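Local coordinates for protein DNA alpha-glucosyltransferase (Enterobacteria phage T4, PDB 1YA6) that belongs to the GT-B clan of glycosyltransferases and holds uridine-5'-diphosphate in a pocket between two domains, each built on a parallel sheet, at residues Ile82-Pro87 with Tyr115-Ser120; Phe177-Asp182 with Gln305-Tyr310; Leu296-Gln301 with Val323-Thr328. All coordinates share one frame; numbering follows the deposited sequence.

Interaction 1 (Ile82-Pro87 with Tyr115-Ser120); sequences IINSVP and YQHDHS. With NCO (cobalt hexammine(III)), chain F.
Y115 and I82 meet because of their first torsions: Y115 turns CG away from its carbonyl carbon (chi1 -81°), while I82 keeps CG1 beside its backbone N (chi1 -57°), which leaves CG2 anti to that N. The methyl CG2 of I82 therefore reaches the edge of the phenol ring, near its plane, 3.6 Å from Y115 CD2, and the two side chains slant past each other. The backbones of the same strands are joined as parallel neighbours, with Y115 N donating to I83 O at 3.1 Å, an almost straight bond (N-H...O 170°). Y115 lies at the end of strand 111-115.

N84 fills the next position. Its side chain runs alongside that of Y115, both pointing the same way, with the amide plane turned obliquely to the phenol ring. The N84 amide also comes to the NE2 edge of the H117 ring, in the plane of the imidazole, its own plane standing at a steep angle to it. The amide is buried, touching both Y115 and H117, and the H117 ring is further packed edge-to-face by F22 and F177.

Beyond H117 the loop turns toward cobalt hexammine(III). Ammine N4 donates to H117 O at 2.7 Å, so a backbone carbonyl from the loop that follows this strand helps hold a triply charged cation. The placement of the H119 ring against the same complex is doubtful. D118 pairs with R126 in a salt bridge.

Strands 80-85 and 111-115 are adjacent in the N-terminal parallel sheet, with strand 5-10 beyond the first and 139-142 beyond the second. Helix 18-32 covers I82, N84 and Y115 through Q26, F30 and F22, whereas helix 93-103 receives I83 on Y99.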
loop_
_atom_site.group_PDB
_atom_site.type_symbol
_atom_site.label_atom_id
_atom_site.label_comp_id
_atom_site.label_asym_id
_atom_site.label_seq_id
_atom_site.Cartn_x
_atom_site.Cartn_y
_atom_site.Cartn_z
ATOM N N ILE C 82 15.309 11.531 4.433
ATOM C CA ILE C 82 14.249 11.179 3.516
ATOM C C ILE C 82 12.948 11.635 4.168
ATOM O O ILE C 82 12.654 11.259 5.295
ATOM C CB ILE C 82 14.207 9.660 3.310
ATOM C CG1 ILE C 82 15.566 9.189 2.808
ATOM C CG2 ILE C 82 13.062 9.284 2.372
ATOM C CD1 ILE C 82 15.668 7.682 2.632
ATOM N N ILE C 83 12.182 12.463 3.467
ATOM C CA ILE C 83 10.922 12.956 3.994
ATOM C C ILE C 83 9.832 12.318 3.166
ATOM O O ILE C 83 9.749 12.557 1.956
ATOM C CB ILE C 83 10.814 14.488 3.873
ATOM C CG1 ILE C 83 12.007 15.146 4.580
ATOM C CG2 ILE C 83 9.492 14.960 4.468
ATOM C CD1 ILE C 83 11.921 16.678 4.701
ATOM N N ASN C 84 8.997 11.508 3.811
ATOM C CA ASN C 84 7.929 10.815 3.107
ATOM C C ASN C 84 6.542 11.420 3.212
ATOM O O ASN C 84 5.663 11.071 2.444
ATOM C CB ASN C 84 7.887 9.348 3.548
ATOM C CG ASN C 84 9.000 8.532 2.926
ATOM O OD1 ASN C 84 9.159 8.530 1.705
ATOM N ND2 ASN C 84 9.777 7.835 3.757
ATOM N N SER C 85 6.345 12.327 4.157
ATOM C CA SER C 85 5.047 12.956 4.328
ATOM C C SER C 85 5.274 14.277 5.044
ATOM O O SER C 85 6.337 14.485 5.622
ATOM C CB SER C 85 4.117 12.049 5.154
ATOM O OG SER C 85 4.642 11.840 6.462
ATOM N N VAL C 86 4.283 15.166 4.992
ATOM C CA VAL C 86 4.370 16.479 5.629
ATOM C C VAL C 86 3.094 16.700 6.448
ATOM O O VAL C 86 2.119 15.972 6.288
ATOM C CB VAL C 86 4.522 17.602 4.558
ATOM C CG1 VAL C 86 5.781 17.346 3.712
ATOM C CG2 VAL C 86 3.271 17.668 3.664
ATOM N N PRO C 87 3.085 17.701 7.343
ATOM C CA PRO C 87 1.893 17.959 8.162
ATOM C C PRO C 87 0.624 18.122 7.337
ATOM O O PRO C 87 0.656 18.629 6.211
ATOM C CB PRO C 87 2.246 19.244 8.894
ATOM C CG PRO C 87 3.747 19.177 8.992
ATOM C CD PRO C 87 4.157 18.667 7.643
ATOM N N TYR C 115 10.034 12.270 -1.156
ATOM C CA TYR C 115 9.194 11.379 -1.940
ATOM C C TYR C 115 7.765 11.911 -1.903
ATOM O O TYR C 115 7.198 12.078 -0.832
ATOM C CB TYR C 115 9.203 9.974 -1.336
ATOM C CG TYR C 115 10.390 9.114 -1.692
ATOM C CD1 TYR C 115 10.326 8.227 -2.761
ATOM C CD2 TYR C 115 11.566 9.162 -0.945
ATOM C CE1 TYR C 115 11.403 7.396 -3.080
ATOM C CE2 TYR C 115 12.651 8.338 -1.256
ATOM C CZ TYR C 115 12.560 7.456 -2.327
ATOM O OH TYR C 115 13.620 6.639 -2.663
ATOM N N GLN C 116 7.178 12.187 -3.061
ATOM C CA GLN C 116 5.804 12.666 -3.090
ATOM C C GLN C 116 4.903 11.451 -3.321
ATOM O O GLN C 116 4.655 11.034 -4.444
ATOM C CB GLN C 116 5.627 13.715 -4.191
ATOM C CG GLN C 116 4.199 14.223 -4.364
ATOM C CD GLN C 116 3.372 14.188 -3.079
ATOM O OE1 GLN C 116 3.803 14.649 -2.023
ATOM N NE2 GLN C 116 2.170 13.645 -3.177
ATOM N N HIS C 117 4.426 10.890 -2.219
ATOM C CA HIS C 117 3.594 9.707 -2.224
ATOM C C HIS C 117 2.164 9.871 -2.674
ATOM O O HIS C 117 1.530 8.877 -3.027
ATOM C CB HIS C 117 3.638 9.076 -0.841
ATOM C CG HIS C 117 4.975 8.505 -0.500
ATOM N ND1 HIS C 117 5.362 7.242 -0.888
ATOM C CD2 HIS C 117 6.044 9.050 0.124
ATOM C CE1 HIS C 117 6.613 7.033 -0.518
ATOM N NE2 HIS C 117 7.052 8.115 0.099
ATOM N N ASP C 118 1.641 11.097 -2.659
ATOM C CA ASP C 118 0.264 11.341 -3.109
ATOM C C ASP C 118 0.179 11.473 -4.632
ATOM O O ASP C 118 0.853 12.315 -5.228
ATOM C CB ASP C 118 -0.303 12.622 -2.504
ATOM C CG ASP C 118 -0.499 12.534 -1.017
ATOM O OD1 ASP C 118 -1.291 13.347 -0.490
ATOM O OD2 ASP C 118 0.135 11.671 -0.367
ATOM N N HIS C 119 -0.662 10.655 -5.255
ATOM C CA HIS C 119 -0.842 10.686 -6.704
ATOM C C HIS C 119 -2.290 11.019 -7.029
ATOM O O HIS C 119 -3.030 10.220 -7.601
ATOM C CB HIS C 119 -0.484 9.336 -7.283
ATOM C CG HIS C 119 -1.137 8.203 -6.569
ATOM N ND1 HIS C 119 -0.645 6.921 -6.620
ATOM C CD2 HIS C 119 -2.246 8.153 -5.793
ATOM C CE1 HIS C 119 -1.422 6.129 -5.906
ATOM N NE2 HIS C 119 -2.401 6.851 -5.393
ATOM N N SER C 120 -2.676 12.226 -6.657
ATOM C CA SER C 120 -4.028 12.690 -6.856
ATOM C C SER C 120 -3.954 14.196 -6.808
ATOM O O SER C 120 -3.155 14.750 -6.062
ATOM C CB SER C 120 -4.898 12.157 -5.720
ATOM O OG SER C 120 -6.129 12.835 -5.652
HETATM CO CO NCO F . -1.007 5.412 -2.348
HETATM N N1 NCO F . -1.373 3.595 -1.589
HETATM N N2 NCO F . 0.627 4.680 -3.255
HETATM N N3 NCO F . -2.123 4.906 -3.905
HETATM N N4 NCO F . -0.639 7.207 -3.134
HETATM N N5 NCO F . -2.637 6.146 -1.413
HETATM N N6 NCO F . 0.101 5.868 -0.721
#

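Interaction 2 (Phe177-Asp182 with Gln305-Tyr310); sequences FQPPMD and QRSLEY. With UDP (uridine-5'-diphosphate), chain I; NCO (cobalt hexammine(III)), chain F.
Y310 sets its ring edge against the loop P179-M181. In the ring plane, its hydroxyl end meets P180 O and its CE2 side meets M181 CB, the latter 3.9 Å from CE2. The hydroxyl OH donates to P180 O at 2.6 Å, with the donor tilted 20° from the carbonyl plane. P179 lies against the same end of the ring, its CB 3.7 Å from Y310 CZ. M181 brings only its CB to the ring, for the rest of the chain leaves with CG opposite the backbone N (chi1 178°). Helix 18-32 adds K21 and F22 to the packing around the tyrosine.

At the other end of the contact, Q178 and R306 cross at about a right angle. The amide carbon CD of the glutamine lies over the centre of one guanidinium face, the two planes 65° apart, although the closeness of the amide end is doubtful; Q178 CG lies 3.8 Å from R306 CB. R306 forms a salt bridge with E396 of helix 390-402. Between these ends, S307 stands beside P179, with S307 CB 3.7 Å from P179 CD; its hydroxyl is hydrogen-bonded to H143 outside the contact.

E309 turns away from the 177-182 segment to the ligand side. OE2 accepts from cobalt hexammine(III) N3 at 2.7 Å and pairs with K212, while OE1 is hydrogen-bonded to Q295. Y310 N, in the first turn of helix 310-318, donates to uridine-5'-diphosphate O1A at 3.1 Å. A phosphate at the N-terminus of a helix, approached across a cleft between two Rossmann-like domains, is the nucleotide site characteristic of the GT-B fold.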
loop_
_atom_site.group_PDB
_atom_site.type_symbol
_atom_site.label_atom_id
_atom_site.label_comp_id
_atom_site.label_asym_id
_atom_site.label_seq_id
_atom_site.Cartn_x
_atom_site.Cartn_y
_atom_site.Cartn_z
ATOM N N PHE C 177 9.518 6.768 -9.264
ATOM C CA PHE C 177 9.792 5.678 -8.345
ATOM C C PHE C 177 8.572 4.804 -8.174
ATOM O O PHE C 177 7.469 5.167 -8.570
ATOM C CB PHE C 177 10.238 6.214 -6.969
ATOM C CG PHE C 177 9.097 6.561 -6.039
ATOM C CD1 PHE C 177 8.699 5.670 -5.044
ATOM C CD2 PHE C 177 8.405 7.767 -6.173
ATOM C CE1 PHE C 177 7.631 5.972 -4.203
ATOM C CE2 PHE C 177 7.330 8.083 -5.339
ATOM C CZ PHE C 177 6.940 7.182 -4.349
ATOM N N GLN C 178 8.797 3.641 -7.581
ATOM C CA GLN C 178 7.751 2.686 -7.291
ATOM C C GLN C 178 7.958 2.331 -5.817
ATOM O O GLN C 178 9.095 2.155 -5.371
ATOM C CB GLN C 178 7.917 1.427 -8.150
ATOM C CG GLN C 178 7.817 1.655 -9.657
ATOM C CD GLN C 178 8.190 0.408 -10.452
ATOM O OE1 GLN C 178 7.624 -0.668 -10.254
ATOM N NE2 GLN C 178 9.145 0.553 -11.352
ATOM N N PRO C 179 6.869 2.249 -5.041
ATOM C CA PRO C 179 6.947 1.911 -3.612
ATOM C C PRO C 179 7.209 0.411 -3.501
ATOM O O PRO C 179 6.281 -0.405 -3.506
ATOM C CB PRO C 179 5.574 2.330 -3.090
ATOM C CG PRO C 179 4.687 2.050 -4.262
ATOM C CD PRO C 179 5.484 2.538 -5.448
ATOM N N PRO C 180 8.490 0.032 -3.378
ATOM C CA PRO C 180 8.887 -1.379 -3.285
ATOM C C PRO C 180 8.498 -2.110 -2.014
ATOM O O PRO C 180 8.045 -1.517 -1.042
ATOM C CB PRO C 180 10.418 -1.338 -3.454
ATOM C CG PRO C 180 10.765 0.183 -3.623
ATOM C CD PRO C 180 9.610 0.901 -2.991
ATOM N N MET C 181 8.690 -3.422 -2.062
ATOM C CA MET C 181 8.433 -4.327 -0.951
ATOM C C MET C 181 9.306 -5.567 -1.154
ATOM O O MET C 181 9.618 -5.939 -2.291
ATOM C CB MET C 181 6.962 -4.752 -0.906
ATOM C CG MET C 181 6.682 -5.722 0.220
ATOM S SD MET C 181 4.969 -6.226 0.386
ATOM C CE MET C 181 4.926 -7.725 -0.616
ATOM N N ASP C 182 9.718 -6.184 -0.053
ATOM C CA ASP C 182 10.531 -7.395 -0.109
ATOM C C ASP C 182 9.566 -8.571 -0.280
ATOM O O ASP C 182 9.186 -9.237 0.694
ATOM C CB ASP C 182 11.332 -7.563 1.187
ATOM C CG ASP C 182 12.320 -8.725 1.124
ATOM O OD1 ASP C 182 12.229 -9.552 0.186
ATOM O OD2 ASP C 182 13.188 -8.814 2.020
ATOM N N GLN C 305 1.872 5.176 -13.896
ATOM C CA GLN C 305 3.078 4.914 -14.659
ATOM C C GLN C 305 3.549 3.489 -14.387
ATOM O O GLN C 305 3.289 2.600 -15.194
ATOM C CB GLN C 305 4.165 5.933 -14.322
ATOM C CG GLN C 305 5.156 6.115 -15.455
ATOM C CD GLN C 305 5.922 7.416 -15.369
ATOM O OE1 GLN C 305 5.332 8.486 -15.243
ATOM N NE2 GLN C 305 7.246 7.335 -15.454
ATOM N N ARG C 306 4.205 3.256 -13.252
ATOM C CA ARG C 306 4.694 1.914 -12.931
ATOM C C ARG C 306 4.356 1.473 -11.519
ATOM O O ARG C 306 4.539 0.314 -11.161
ATOM C CB ARG C 306 6.215 1.837 -13.078
ATOM C CG ARG C 306 6.775 2.167 -14.451
ATOM C CD ARG C 306 8.287 1.999 -14.438
ATOM N NE ARG C 306 8.905 2.835 -13.410
ATOM C CZ ARG C 306 10.161 2.713 -12.984
ATOM N NH1 ARG C 306 10.617 3.529 -12.044
ATOM N NH2 ARG C 306 10.959 1.779 -13.485
ATOM N N SER C 307 3.858 2.398 -10.714
ATOM C CA SER C 307 3.558 2.097 -9.321
ATOM C C SER C 307 2.296 1.315 -9.005
ATOM O O SER C 307 1.185 1.776 -9.253
ATOM C CB SER C 307 3.534 3.393 -8.504
ATOM O OG SER C 307 4.743 4.115 -8.660
ATOM N N LEU C 308 2.480 0.119 -8.460
ATOM C CA LEU C 308 1.349 -0.671 -8.017
ATOM C C LEU C 308 1.273 -0.293 -6.536
ATOM O O LEU C 308 2.153 0.422 -6.036
ATOM C CB LEU C 308 1.610 -2.173 -8.158
ATOM C CG LEU C 308 1.270 -2.832 -9.493
ATOM C CD1 LEU C 308 1.490 -4.345 -9.358
ATOM C CD2 LEU C 308 -0.181 -2.532 -9.888
ATOM N N GLU C 309 0.242 -0.767 -5.843
ATOM C CA GLU C 309 0.056 -0.466 -4.429
ATOM C C GLU C 309 0.442 -1.636 -3.530
ATOM O O GLU C 309 0.353 -2.794 -3.933
ATOM C CB GLU C 309 -1.396 -0.096 -4.182
ATOM C CG GLU C 309 -1.837 1.092 -4.998
ATOM C CD GLU C 309 -3.249 1.509 -4.669
ATOM O OE1 GLU C 309 -4.189 0.828 -5.130
ATOM O OE2 GLU C 309 -3.413 2.505 -3.930
ATOM N N TYR C 310 0.867 -1.341 -2.306
ATOM C CA TYR C 310 1.254 -2.406 -1.402
ATOM C C TYR C 310 0.311 -3.604 -1.373
ATOM O O TYR C 310 0.778 -4.746 -1.428
ATOM C CB TYR C 310 1.488 -1.852 0.008
ATOM C CG TYR C 310 2.840 -1.200 0.054
ATOM C CD1 TYR C 310 2.987 0.176 0.239
ATOM C CD2 TYR C 310 3.971 -1.945 -0.258
ATOM C CE1 TYR C 310 4.236 0.785 0.083
ATOM C CE2 TYR C 310 5.206 -1.353 -0.410
ATOM C CZ TYR C 310 5.343 0.002 -0.251
ATOM O OH TYR C 310 6.582 0.555 -0.499
HETATM N N1 UDP I . -3.097 -2.130 5.617
HETATM C C2 UDP I . -3.104 -2.653 6.885
HETATM N N3 UDP I . -4.292 -2.520 7.559
HETATM C C4 UDP I . -5.454 -1.949 7.091
HETATM C C5 UDP I . -5.372 -1.458 5.747
HETATM C C6 UDP I . -4.222 -1.563 5.075
HETATM O O2 UDP I . -2.131 -3.205 7.376
HETATM O O4 UDP I . -6.445 -1.891 7.829
HETATM C "C1'" UDP I . -1.829 -2.177 4.881
HETATM C "C2'" UDP I . -1.933 -2.828 3.510
HETATM O "O2'" UDP I . -1.718 -4.219 3.628
HETATM C "C3'" UDP I . -0.818 -2.112 2.750
HETATM C "C4'" UDP I . -0.846 -0.706 3.345
HETATM O "O4'" UDP I . -1.417 -0.846 4.671
HETATM O "O3'" UDP I . 0.423 -2.735 3.025
HETATM C "C5'" UDP I . -1.653 0.311 2.571
HETATM O "O5'" UDP I . -0.940 0.723 1.412
HETATM P PA UDP I . -1.579 0.606 -0.049
HETATM O O1A UDP I . -0.570 1.133 -1.012
HETATM O O2A UDP I . -2.101 -0.774 -0.212
HETATM O O3A UDP I . -2.882 1.605 -0.046
HETATM P PB UDP I . -3.167 3.016 0.731
HETATM O O1B UDP I . -3.849 3.907 -0.250
HETATM O O2B UDP I . -3.834 2.703 2.017
HETATM O O3B UDP I . -1.724 3.615 1.033
HETATM CO CO NCO F . -1.007 5.412 -2.348
HETATM N N1 NCO F . -1.373 3.595 -1.589
HETATM N N2 NCO F . 0.627 4.680 -3.255
HETATM N N3 NCO F . -2.123 4.906 -3.905
HETATM N N4 NCO F . -0.639 7.207 -3.134
HETATM N N5 NCO F . -2.637 6.146 -1.413
HETATM N N6 NCO F . 0.101 5.868 -0.721
#

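Interaction 3 (Leu296-Gln301 with Val323-Thr328); sequences LSKLNQ and VFWKST
CH-pi packing dominates: K298 lays its aliphatic chain across one face of the W325 indole. K298 CG stands 3.3 Å from the centroid of the five-membered ring and only 9° off the ring normal, hence directly over it. CD continues over the six-membered ring, 3.4 Å from W325 CZ2, and CB covers the NE1 side. The lysine chain slants across the indole and bends at chi3. Its ammonium NZ is 5.2 Å from the centroid of the six-membered ring, at most a weak cation-pi attraction; its polar partner is Q216 of helix 214-225.

Apolar contact is added by L296, whose CB lies 3.9 Å from W325 CE3. One branch of the leucine, CD2, also comes near the backbone oxygen of V323. W325 presents its ring to both residues by holding CG opposite the backbone N (chi1 -174°).

The sheet that carries this contact is the C-terminal parallel sheet of the GT-B fold. Strands 290-295 and 321-325 are adjacent in it, linked by a right-handed beta-alpha-beta crossover through helix 310-318. The contact joins the loop leaving the first strand to the end of the second, where W325 serves as the N-cap residue of the short helix 326-329.

Hydrogen bonding across the segments comes from T328 in that short helix. T328 OG1 donates to S297 O at 2.6 Å, reaching the carbonyl at a C=O...donor angle of 143° and somewhat out of its plane. The same oxygen also touches W325 CB, at 3.3 Å. Within the helix start, T328 N donates to W325 O at 3.2 Å. S297 N bonds the side chain of Q295, and S297 OG has its partner outside the contact, in E309.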
loop_
_atom_site.group_PDB
_atom_site.type_symbol
_atom_site.label_atom_id
_atom_site.label_comp_id
_atom_site.label_asym_id
_atom_site.label_seq_id
_atom_site.Cartn_x
_atom_site.Cartn_y
_atom_site.Cartn_z
ATOM N N LEU C 296 -9.014 -4.218 -6.310
ATOM C CA LEU C 296 -9.689 -3.535 -7.408
ATOM C C LEU C 296 -9.536 -2.018 -7.460
ATOM O O LEU C 296 -10.511 -1.310 -7.693
ATOM C CB LEU C 296 -11.179 -3.896 -7.366
ATOM C CG LEU C 296 -11.490 -5.352 -6.973
ATOM C CD1 LEU C 296 -12.965 -5.508 -6.666
ATOM C CD2 LEU C 296 -11.064 -6.296 -8.084
ATOM N N SER C 297 -8.319 -1.523 -7.253
ATOM C CA SER C 297 -8.066 -0.087 -7.303
ATOM C C SER C 297 -8.101 0.359 -8.753
ATOM O O SER C 297 -7.550 -0.311 -9.622
ATOM C CB SER C 297 -6.709 0.239 -6.684
ATOM O OG SER C 297 -6.732 -0.028 -5.299
ATOM N N LYS C 298 -8.725 1.508 -8.995
ATOM C CA LYS C 298 -8.895 2.032 -10.341
ATOM C C LYS C 298 -8.442 3.481 -10.478
ATOM O O LYS C 298 -9.259 4.360 -10.764
ATOM C CB LYS C 298 -10.376 1.926 -10.704
ATOM C CG LYS C 298 -11.083 0.797 -9.929
ATOM C CD LYS C 298 -12.616 0.899 -9.907
ATOM C CE LYS C 298 -13.114 2.087 -9.095
ATOM N NZ LYS C 298 -14.591 2.061 -8.924
ATOM N N LEU C 299 -7.153 3.747 -10.294
ATOM C CA LEU C 299 -6.662 5.122 -10.415
ATOM C C LEU C 299 -6.566 5.657 -11.852
ATOM O O LEU C 299 -6.302 4.903 -12.791
ATOM C CB LEU C 299 -5.299 5.262 -9.734
ATOM C CG LEU C 299 -5.310 5.599 -8.243
ATOM C CD1 LEU C 299 -3.883 5.834 -7.804
ATOM C CD2 LEU C 299 -6.159 6.841 -7.975
ATOM N N ASN C 300 -6.766 6.970 -11.998
ATOM C CA ASN C 300 -6.727 7.657 -13.299
ATOM C C ASN C 300 -5.314 7.658 -13.902
ATOM O O ASN C 300 -4.346 8.001 -13.224
ATOM C CB ASN C 300 -7.244 9.092 -13.128
ATOM C CG ASN C 300 -7.827 9.663 -14.409
ATOM O OD1 ASN C 300 -7.101 9.972 -15.357
ATOM N ND2 ASN C 300 -9.155 9.800 -14.444
ATOM N N GLN C 301 -5.208 7.300 -15.182
ATOM C CA GLN C 301 -3.910 7.200 -15.859
ATOM C C GLN C 301 -2.956 8.399 -15.811
ATOM O O GLN C 301 -1.785 8.280 -16.192
ATOM C CB GLN C 301 -4.094 6.759 -17.326
ATOM C CG GLN C 301 -2.784 6.236 -17.955
ATOM C CD GLN C 301 -2.936 5.718 -19.382
ATOM O OE1 GLN C 301 -3.761 4.846 -19.656
ATOM N NE2 GLN C 301 -2.120 6.247 -20.296
ATOM N N VAL C 323 -6.653 -10.959 -8.071
ATOM C CA VAL C 323 -7.658 -10.444 -8.991
ATOM C C VAL C 323 -7.457 -8.936 -8.924
ATOM O O VAL C 323 -7.780 -8.311 -7.902
ATOM C CB VAL C 323 -9.110 -10.737 -8.547
ATOM C CG1 VAL C 323 -10.041 -10.517 -9.735
ATOM C CG2 VAL C 323 -9.250 -12.155 -8.005
ATOM N N PHE C 324 -6.890 -8.367 -9.988
ATOM C CA PHE C 324 -6.647 -6.927 -10.057
ATOM C C PHE C 324 -7.624 -6.302 -11.041
ATOM O O PHE C 324 -8.144 -6.981 -11.928
ATOM C CB PHE C 324 -5.227 -6.598 -10.550
ATOM C CG PHE C 324 -4.123 -7.021 -9.617
ATOM C CD1 PHE C 324 -4.384 -7.375 -8.300
ATOM C CD2 PHE C 324 -2.802 -7.025 -10.058
ATOM C CE1 PHE C 324 -3.346 -7.722 -7.443
ATOM C CE2 PHE C 324 -1.762 -7.369 -9.203
ATOM C CZ PHE C 324 -2.029 -7.717 -7.900
ATOM N N TRP C 325 -7.844 -4.998 -10.888
ATOM C CA TRP C 325 -8.738 -4.238 -11.752
ATOM C C TRP C 325 -8.174 -4.193 -13.170
ATOM O O TRP C 325 -7.038 -3.772 -13.385
ATOM C CB TRP C 325 -8.891 -2.818 -11.204
ATOM C CG TRP C 325 -9.897 -1.987 -11.920
ATOM C CD1 TRP C 325 -9.649 -0.991 -12.825
ATOM C CD2 TRP C 325 -11.319 -2.053 -11.767
ATOM N NE1 TRP C 325 -10.835 -0.427 -13.240
ATOM C CE2 TRP C 325 -11.874 -1.061 -12.610
ATOM C CE3 TRP C 325 -12.178 -2.854 -11.000
ATOM C CZ2 TRP C 325 -13.253 -0.846 -12.705
ATOM C CZ3 TRP C 325 -13.553 -2.638 -11.095
ATOM C CH2 TRP C 325 -14.074 -1.640 -11.944
ATOM N N LYS C 326 -8.986 -4.608 -14.133
ATOM C CA LYS C 326 -8.573 -4.645 -15.522
ATOM C C LYS C 326 -7.964 -3.368 -16.122
ATOM O O LYS C 326 -6.913 -3.433 -16.757
ATOM C CB LYS C 326 -9.745 -5.126 -16.387
ATOM C CG LYS C 326 -9.402 -5.274 -17.862
ATOM C CD LYS C 326 -10.196 -6.399 -18.506
ATOM C CE LYS C 326 -9.785 -6.617 -19.963
ATOM N NZ LYS C 326 -10.261 -7.942 -20.501
ATOM N N SER C 327 -8.583 -2.210 -15.935
ATOM C CA SER C 327 -8.022 -1.000 -16.541
ATOM C C SER C 327 -6.746 -0.459 -15.898
ATOM O O SER C 327 -6.055 0.374 -16.493
ATOM C CB SER C 327 -9.072 0.109 -16.590
ATOM O OG SER C 327 -9.549 0.416 -15.294
ATOM N N THR C 328 -6.435 -0.906 -14.685
ATOM C CA THR C 328 -5.225 -0.447 -14.011
ATOM C C THR C 328 -4.038 -1.143 -14.661
ATOM O O THR C 328 -2.988 -0.540 -14.882
ATOM C CB THR C 328 -5.233 -0.814 -12.531
ATOM O OG1 THR C 328 -6.305 -0.130 -11.873
ATOM C CG2 THR C 328 -3.913 -0.443 -11.895
#

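Overall arrangement
Along the chain, interaction 1 closes before the others open, whereas the segments of interactions 2 and 3 alternate. Interaction 1 belongs to the N-terminal parallel sheet and interaction 3 to the C-terminal one, their centres about 22 Å apart; interaction 2 lies between them, about 14 Å from each centre, and bridges the two domains. F177 packs on Y115 and H117, E309 reaches S297, and L299 comes against H119, so the three contacts form a continuous path across the cleft. Interactions 1 and 2 share one cobalt hexammine(III), and uridine-5'-diphosphate lies beside interaction 2. The strand-end loops of both sheets thus converge on one site.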